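Local coordinates for protein putative transcription regulator (Lactobacillus plantarum WCFS1, PDB 3COL) that probably binds DNA as a TetR-family transcription regulator, working as a dimer of all-helical subunits whose regulated genes and ligand are not known, at residues V96-T108 against V159-S171. Numbering follows the deposited sequence.
Sequences VYDYSLANPDSLT and VFSTIHTHTTNIS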
loop_
_atom_site.group_PDB
_atom_site.type_symbol
_atom_site.label_atom_id
_atom_site.label_comp_id
_atom_site.label_asym_id
_atom_site.label_seq_id
_atom_site.Cartn_x
_atom_site.Cartn_y
_atom_site.Cartn_z
ATOM N N VAL A 96 12.520 -8.886 5.021
ATOM C CA VAL A 96 11.105 -8.413 4.837
ATOM C C VAL A 96 10.385 -9.326 3.839
ATOM O O VAL A 96 9.261 -9.750 4.061
ATOM C CB VAL A 96 11.039 -6.918 4.390
ATOM C CG1 VAL A 96 9.550 -6.448 4.148
ATOM C CG2 VAL A 96 11.722 -6.001 5.374
ATOM N N TYR A 97 11.065 -9.638 2.744
ATOM C CA TYR A 97 10.572 -10.542 1.703
ATOM C C TYR A 97 10.225 -11.924 2.236
ATOM O O TYR A 97 9.088 -12.386 2.056
ATOM C CB TYR A 97 11.610 -10.622 0.572
ATOM C CG TYR A 97 11.287 -11.531 -0.579
ATOM C CD1 TYR A 97 10.608 -11.057 -1.703
ATOM C CD2 TYR A 97 11.703 -12.881 -0.560
ATOM C CE1 TYR A 97 10.316 -11.930 -2.797
ATOM C CE2 TYR A 97 11.435 -13.755 -1.640
ATOM C CZ TYR A 97 10.739 -13.268 -2.752
ATOM O OH TYR A 97 10.453 -14.134 -3.805
ATOM N N ASP A 98 11.179 -12.574 2.909
ATOM C CA ASP A 98 10.920 -13.908 3.494
ATOM C C ASP A 98 9.795 -13.828 4.511
ATOM O O ASP A 98 8.887 -14.684 4.506
ATOM C CB ASP A 98 12.157 -14.466 4.203
ATOM C CG ASP A 98 13.297 -14.821 3.244
ATOM O OD1 ASP A 98 13.059 -15.025 2.031
ATOM O OD2 ASP A 98 14.439 -14.935 3.741
ATOM N N TYR A 99 9.889 -12.830 5.398
ATOM C CA TYR A 99 8.867 -12.600 6.430
ATOM C C TYR A 99 7.465 -12.494 5.843
ATOM O O TYR A 99 6.541 -13.148 6.307
ATOM C CB TYR A 99 9.137 -11.355 7.292
ATOM C CG TYR A 99 7.950 -11.116 8.193
ATOM C CD1 TYR A 99 7.711 -11.959 9.292
ATOM C CD2 TYR A 99 7.012 -10.128 7.905
ATOM C CE1 TYR A 99 6.613 -11.781 10.086
ATOM C CE2 TYR A 99 5.897 -9.953 8.700
ATOM C CZ TYR A 99 5.709 -10.778 9.784
ATOM O OH TYR A 99 4.600 -10.623 10.591
ATOM N N SER A 100 7.318 -11.648 4.825
ATOM C CA SER A 100 6.031 -11.432 4.216
ATOM C C SER A 100 5.445 -12.693 3.561
ATOM O O SER A 100 4.264 -12.972 3.716
ATOM C CB SER A 100 6.093 -10.256 3.225
ATOM O OG SER A 100 4.792 -9.968 2.689
ATOM N N LEU A 101 6.236 -13.439 2.796
ATOM C CA LEU A 101 5.707 -14.633 2.141
ATOM C C LEU A 101 5.292 -15.705 3.126
ATOM O O LEU A 101 4.399 -16.512 2.830
ATOM C CB LEU A 101 6.732 -15.222 1.161
ATOM C CG LEU A 101 7.127 -14.346 -0.019
ATOM C CD1 LEU A 101 8.240 -14.978 -0.833
ATOM C CD2 LEU A 101 5.913 -14.179 -0.899
ATOM N N ALA A 102 5.952 -15.712 4.280
ATOM C CA ALA A 102 5.717 -16.723 5.334
ATOM C C ALA A 102 4.533 -16.330 6.211
ATOM O O ALA A 102 3.951 -17.190 6.862
ATOM C CB ALA A 102 6.968 -16.906 6.181
ATOM N N ASN A 103 4.221 -15.017 6.213
ATOM C CA ASN A 103 3.090 -14.361 6.908
ATOM C C ASN A 103 2.275 -13.470 5.956
ATOM O O ASN A 103 2.291 -12.256 6.058
ATOM C CB ASN A 103 3.602 -13.505 8.071
ATOM C CG ASN A 103 4.501 -14.295 9.008
ATOM O OD1 ASN A 103 4.041 -14.866 10.012
ATOM N ND2 ASN A 103 5.781 -14.377 8.662
ATOM N N PRO A 104 1.521 -14.095 5.049
ATOM C CA PRO A 104 0.871 -13.431 3.903
ATOM C C PRO A 104 -0.167 -12.358 4.219
ATOM O O PRO A 104 -0.536 -11.624 3.303
ATOM C CB PRO A 104 0.222 -14.576 3.128
ATOM C CG PRO A 104 0.836 -15.860 3.689
ATOM C CD PRO A 104 1.257 -15.548 5.100
ATOM N N ASP A 105 -0.639 -12.272 5.470
ATOM C CA ASP A 105 -1.581 -11.232 5.882
ATOM C C ASP A 105 -0.953 -10.160 6.743
ATOM O O ASP A 105 -1.630 -9.225 7.110
ATOM C CB ASP A 105 -2.759 -11.823 6.692
ATOM C CG ASP A 105 -3.662 -12.675 5.833
ATOM O OD1 ASP A 105 -3.910 -12.295 4.667
ATOM O OD2 ASP A 105 -4.074 -13.729 6.323
ATOM N N SER A 106 0.317 -10.319 7.098
ATOM C CA SER A 106 0.906 -9.433 8.099
ATOM C C SER A 106 1.001 -7.997 7.616
ATOM O O SER A 106 0.533 -7.067 8.278
ATOM C CB SER A 106 2.265 -9.979 8.567
ATOM O OG SER A 106 2.667 -9.301 9.732
ATOM N N LEU A 107 1.547 -7.811 6.420
ATOM C CA LEU A 107 1.711 -6.486 5.876
ATOM C C LEU A 107 0.364 -5.841 5.628
ATOM O O LEU A 107 0.198 -4.647 5.831
ATOM C CB LEU A 107 2.567 -6.546 4.597
ATOM C CG LEU A 107 4.082 -6.361 4.762
ATOM C CD1 LEU A 107 4.644 -7.389 5.630
ATOM C CD2 LEU A 107 4.814 -6.398 3.395
ATOM N N THR A 108 -0.616 -6.640 5.216
ATOM C CA THR A 108 -1.975 -6.136 5.015
ATOM C C THR A 108 -2.530 -5.587 6.331
ATOM O O THR A 108 -3.112 -4.484 6.354
ATOM C CB THR A 108 -2.917 -7.246 4.471
ATOM O OG1 THR A 108 -2.454 -7.667 3.180
ATOM C CG2 THR A 108 -4.387 -6.740 4.353
ATOM N N VAL A 159 10.135 -0.727 -0.836
ATOM C CA VAL A 159 10.393 -2.010 -0.221
ATOM C C VAL A 159 9.089 -2.679 0.195
ATOM O O VAL A 159 8.798 -3.819 -0.184
ATOM C CB VAL A 159 11.311 -1.851 1.020
ATOM C CG1 VAL A 159 11.453 -3.227 1.830
ATOM C CG2 VAL A 159 12.661 -1.375 0.590
ATOM N N PHE A 160 8.311 -2.001 1.010
ATOM C CA PHE A 160 7.130 -2.630 1.556
ATOM C C PHE A 160 6.018 -2.825 0.560
ATOM O O PHE A 160 5.357 -3.884 0.557
ATOM C CB PHE A 160 6.667 -1.899 2.835
ATOM C CG PHE A 160 7.463 -2.318 4.030
ATOM C CD1 PHE A 160 6.958 -3.247 4.920
ATOM C CD2 PHE A 160 8.775 -1.844 4.215
ATOM C CE1 PHE A 160 7.720 -3.658 6.003
ATOM C CE2 PHE A 160 9.530 -2.253 5.269
ATOM C CZ PHE A 160 9.017 -3.171 6.167
ATOM N N SER A 161 5.797 -1.820 -0.291
ATOM C CA SER A 161 4.694 -1.897 -1.273
ATOM C C SER A 161 4.898 -2.988 -2.317
ATOM O O SER A 161 3.970 -3.730 -2.624
ATOM C CB SER A 161 4.447 -0.551 -1.939
ATOM O OG SER A 161 3.557 -0.691 -3.026
ATOM N N THR A 162 6.122 -3.099 -2.823
ATOM C CA THR A 162 6.504 -4.133 -3.816
ATOM C C THR A 162 6.381 -5.550 -3.222
ATOM O O THR A 162 5.817 -6.420 -3.858
ATOM C CB THR A 162 7.947 -3.926 -4.344
ATOM O OG1 THR A 162 8.036 -2.618 -4.934
ATOM C CG2 THR A 162 8.359 -4.983 -5.400
ATOM N N ILE A 163 6.916 -5.748 -2.012
ATOM C CA ILE A 163 6.786 -7.023 -1.338
ATOM C C ILE A 163 5.335 -7.325 -0.994
ATOM O O ILE A 163 4.883 -8.459 -1.123
ATOM C CB ILE A 163 7.723 -7.095 -0.105
ATOM C CG1 ILE A 163 9.188 -7.159 -0.591
ATOM C CG2 ILE A 163 7.338 -8.259 0.805
ATOM C CD1 ILE A 163 10.254 -6.914 0.531
ATOM N N HIS A 164 4.588 -6.315 -0.557
ATOM C CA HIS A 164 3.211 -6.564 -0.217
ATOM C C HIS A 164 2.393 -7.015 -1.441
ATOM O O HIS A 164 1.684 -7.993 -1.352
ATOM C CB HIS A 164 2.582 -5.343 0.459
ATOM C CG HIS A 164 1.227 -5.611 1.008
ATOM N ND1 HIS A 164 0.271 -4.634 1.137
ATOM C CD2 HIS A 164 0.657 -6.752 1.456
ATOM C CE1 HIS A 164 -0.835 -5.165 1.633
ATOM N NE2 HIS A 164 -0.625 -6.446 1.831
ATOM N N THR A 165 2.509 -6.298 -2.562
ATOM C CA THR A 165 1.816 -6.632 -3.813
ATOM C C THR A 165 2.166 -8.050 -4.281
ATOM O O THR A 165 1.293 -8.832 -4.650
ATOM C CB THR A 165 2.121 -5.609 -4.927
ATOM O OG1 THR A 165 1.775 -4.281 -4.487
ATOM C CG2 THR A 165 1.315 -5.902 -6.190
ATOM N N HIS A 166 3.446 -8.371 -4.246
ATOM C CA HIS A 166 3.938 -9.687 -4.647
ATOM C C HIS A 166 3.299 -10.766 -3.750
ATOM O O HIS A 166 2.857 -11.795 -4.230
ATOM C CB HIS A 166 5.484 -9.668 -4.560
ATOM C CG HIS A 166 6.148 -10.959 -4.953
ATOM N ND1 HIS A 166 5.897 -11.602 -6.150
ATOM C CD2 HIS A 166 7.093 -11.698 -4.324
ATOM C CE1 HIS A 166 6.646 -12.691 -6.231
ATOM N NE2 HIS A 166 7.376 -12.774 -5.135
ATOM N N THR A 167 3.225 -10.495 -2.442
ATOM C CA THR A 167 2.628 -11.435 -1.481
ATOM C C THR A 167 1.138 -11.685 -1.732
ATOM O O THR A 167 0.709 -12.820 -1.769
ATOM C CB THR A 167 2.811 -10.930 -0.052
ATOM O OG1 THR A 167 4.227 -10.757 0.179
ATOM C CG2 THR A 167 2.211 -11.945 0.966
ATOM N N THR A 168 0.366 -10.617 -1.925
ATOM C CA THR A 168 -1.058 -10.763 -2.174
ATOM C C THR A 168 -1.301 -11.356 -3.569
ATOM O O THR A 168 -2.251 -12.104 -3.754
ATOM C CB THR A 168 -1.825 -9.412 -1.968
ATOM O OG1 THR A 168 -1.336 -8.459 -2.891
ATOM C CG2 THR A 168 -1.597 -8.834 -0.584
ATOM N N ASN A 169 -0.432 -11.061 -4.538
ATOM C CA ASN A 169 -0.536 -11.723 -5.854
ATOM C C ASN A 169 -0.467 -13.242 -5.693
ATOM O O ASN A 169 -1.223 -13.999 -6.341
ATOM C CB ASN A 169 0.591 -11.289 -6.813
ATOM C CG ASN A 169 0.360 -9.934 -7.478
ATOM O OD1 ASN A 169 -0.740 -9.404 -7.500
ATOM N ND2 ASN A 169 1.451 -9.359 -8.034
ATOM N N ILE A 170 0.436 -13.697 -4.823
ATOM C CA ILE A 170 0.572 -15.139 -4.571
ATOM C C ILE A 170 -0.671 -15.701 -3.851
ATOM O O ILE A 170 -1.143 -16.783 -4.195
ATOM C CB ILE A 170 1.931 -15.480 -3.867
ATOM C CG1 ILE A 170 3.107 -15.260 -4.851
ATOM C CG2 ILE A 170 1.966 -16.953 -3.301
ATOM C CD1 ILE A 170 4.444 -15.017 -4.163
ATOM N N SER A 171 -1.219 -14.964 -2.880
ATOM C CA SER A 171 -2.447 -15.405 -2.187
ATOM C C SER A 171 -3.665 -15.457 -3.093
ATOM O O SER A 171 -4.591 -16.235 -2.847
ATOM C CB SER A 171 -2.772 -14.483 -0.978
ATOM O OG SER A 171 -1.666 -14.454 -0.107
HETATM O O HOH W 1 8.802 -15.417 -5.042
HETATM O O HOH W 2 -1.964 -12.008 1.193
#
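Thr167 OG1 is a polar atom shared between two helices: it donates to Ile163 O of its own helix at 2.7 Å, and Ser100 OG, 2.7 Å from Thr167 OG1, probably donates to it, although that proton has another acceptor within reach. Thr167 N reaches the same carbonyl from the opposite face of its plane, giving Ile163 O two donors. A chi1 of -58° sets Thr167 OG1 beside the backbone N and leaves CG2 anti to that N, against Pro104 CA. Beyond the turn, Thr108 OG1 is hydrogen-bonded to His164 NE2 at 2.6 Å, in the ring plane, either being a possible donor, while Leu107 CB lies over one ring face. With His164 replaced by alanine, the Thr108 hydroxyl would probably lose this mate and Leu107 CB the ring beneath it. Ile163 is a knob among Val96, Tyr97, Ser100 and Leu107, its CG2 tightly placed 3.4 Å from Ser100 CB. Val96 CG1 makes a CH-pi contact over one face of the Phe160 ring. Tyr97 and His166 meet rim to rim; His166 ND1 is hydrogen-bonded to Tyr175 OH. In the probable ligand-binding and dimerisation domain, helix 152-171 is thus held by helix 85-102 through Ile163 and hydroxyls, and by helix 106-117 through Thr108-His164.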